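Probable DNA endonuclease SmrA (Escherichia coli, PDB 3QD7) binds DNA and has DNA endonuclease activity, as a stand-alone small MutS-related protein. Local coordinates at residues E29-Q32 and H33-D37. Residues are numbered along the deposited sequence; the frame is centred on the assembly and turned at random.
Sequences EGLQ and HGVLD
L31 reaches across a tight bend to V35 and L36, closing a small apolar cluster over the inside of the loop that leads from strand 25-27 to helix 37-40. One methyl does the touching: CD1 of L31 lies 3.8 Å from CG1 of V35 and, less closely, 4.1 Å from CD2 of L36, and the leucine crosses both partners at about a right angle. Next to this cluster the backbone folds into a type I beta turn from Q32 to V35, with H33 and G34 at its two middle positions. The turn is fastened by the amide of V35, whose N donates to O of Q32 over 3.1 Å. That bond is nearly straight at the hydrogen (174°), although the donor sits above the carbonyl plane, 40° out of it. With CG1 of V35 anti to its backbone N (chi1 176°), the other methyl, CG2, falls beside that N, 3.3 Å from O of Q32 and 4.0 Å from CB of Q32, so it flanks the turn bond. The outer side is looser. Q32 runs out extended, and the side chain of H33 starts off away from the residues before it, with CB as its near atom; both residues are exposed. On the inner side the side chains of L31 and V35 touch Q111, and that of L36 touches A112, on strand 110-115. One directional backbone bond thus closes the turn, while the methyls meet within the loop through a few nondirectional van der Waals contacts, in a connection that stays largely exposed.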
loop_
_atom_site.group_PDB
_atom_site.type_symbol
_atom_site.label_atom_id
_atom_site.label_comp_id
_atom_site.label_asym_id
_atom_site.label_seq_id
_atom_site.Cartn_x
_atom_site.Cartn_y
_atom_site.Cartn_z
ATOM N N GLU A 29 16.236 4.210 -0.882
ATOM C CA GLU A 29 17.504 4.930 -0.691
ATOM C C GLU A 29 17.410 6.299 -1.339
ATOM O O GLU A 29 16.751 6.465 -2.363
ATOM C CB GLU A 29 18.668 4.182 -1.369
ATOM C CG GLU A 29 18.881 2.730 -0.927
ATOM C CD GLU A 29 17.817 1.738 -1.466
ATOM O OE1 GLU A 29 17.194 2.005 -2.534
ATOM O OE2 GLU A 29 17.607 0.685 -0.802
ATOM N N GLY A 30 18.081 7.269 -0.739
ATOM C CA GLY A 30 18.315 8.564 -1.363
ATOM C C GLY A 30 17.200 9.588 -1.275
ATOM O O GLY A 30 17.201 10.547 -2.039
ATOM N N LEU A 31 16.263 9.388 -0.351
ATOM C CA LEU A 31 15.162 10.310 -0.091
ATOM C C LEU A 31 15.591 11.551 0.664
ATOM O O LEU A 31 16.543 11.517 1.416
ATOM C CB LEU A 31 14.114 9.599 0.770
ATOM C CG LEU A 31 13.358 8.428 0.149
ATOM C CD1 LEU A 31 12.328 7.932 1.190
ATOM C CD2 LEU A 31 12.680 8.844 -1.152
ATOM N N GLN A 32 14.826 12.626 0.519
ATOM C CA GLN A 32 15.047 13.863 1.265
ATOM C C GLN A 32 14.747 13.688 2.750
ATOM O O GLN A 32 13.813 12.954 3.125
ATOM C CB GLN A 32 14.179 14.988 0.704
ATOM C CG GLN A 32 14.395 16.360 1.409
ATOM C CD GLN A 32 13.686 17.520 0.717
ATOM O OE1 GLN A 32 12.976 17.323 -0.270
ATOM N NE2 GLN A 32 13.872 18.739 1.245
ATOM N N HIS A 33 15.520 14.381 3.588
ATOM C CA HIS A 33 15.344 14.329 5.030
ATOM C C HIS A 33 13.900 14.313 5.581
ATOM O O HIS A 33 13.607 13.587 6.539
ATOM C CB HIS A 33 16.167 15.418 5.728
ATOM C CG HIS A 33 16.018 15.413 7.215
ATOM N ND1 HIS A 33 16.338 14.320 7.990
ATOM C CD2 HIS A 33 15.558 16.358 8.067
ATOM C CE1 HIS A 33 16.103 14.600 9.260
ATOM N NE2 HIS A 33 15.622 15.829 9.332
ATOM N N GLY A 34 13.000 15.098 5.012
ATOM C CA GLY A 34 11.630 15.157 5.579
ATOM C C GLY A 34 10.587 14.097 5.211
ATOM O O GLY A 34 9.507 14.052 5.821
ATOM N N VAL A 35 10.906 13.241 4.232
ATOM C CA VAL A 35 9.914 12.355 3.578
ATOM C C VAL A 35 9.115 11.454 4.543
ATOM O O VAL A 35 7.910 11.270 4.391
ATOM C CB VAL A 35 10.557 11.530 2.397
ATOM C CG1 VAL A 35 9.551 10.528 1.792
ATOM C CG2 VAL A 35 11.092 12.476 1.300
ATOM N N LEU A 36 9.793 10.951 5.564
ATOM C CA LEU A 36 9.236 9.961 6.458
ATOM C C LEU A 36 8.219 10.513 7.466
ATOM O O LEU A 36 7.295 9.801 7.894
ATOM C CB LEU A 36 10.380 9.192 7.113
ATOM C CG LEU A 36 11.191 8.341 6.105
ATOM C CD1 LEU A 36 10.270 7.402 5.321
ATOM C CD2 LEU A 36 12.077 9.162 5.122
ATOM N N ASP A 37 8.389 11.780 7.838
ATOM C CA ASP A 37 7.402 12.502 8.645
ATOM C C ASP A 37 6.107 12.693 7.878
ATOM O O ASP A 37 5.035 12.817 8.465
ATOM C CB ASP A 37 7.949 13.862 9.091
ATOM C CG ASP A 37 8.202 13.927 10.594
ATOM O OD1 ASP A 37 8.618 12.906 11.191
ATOM O OD2 ASP A 37 7.966 15.003 11.183
#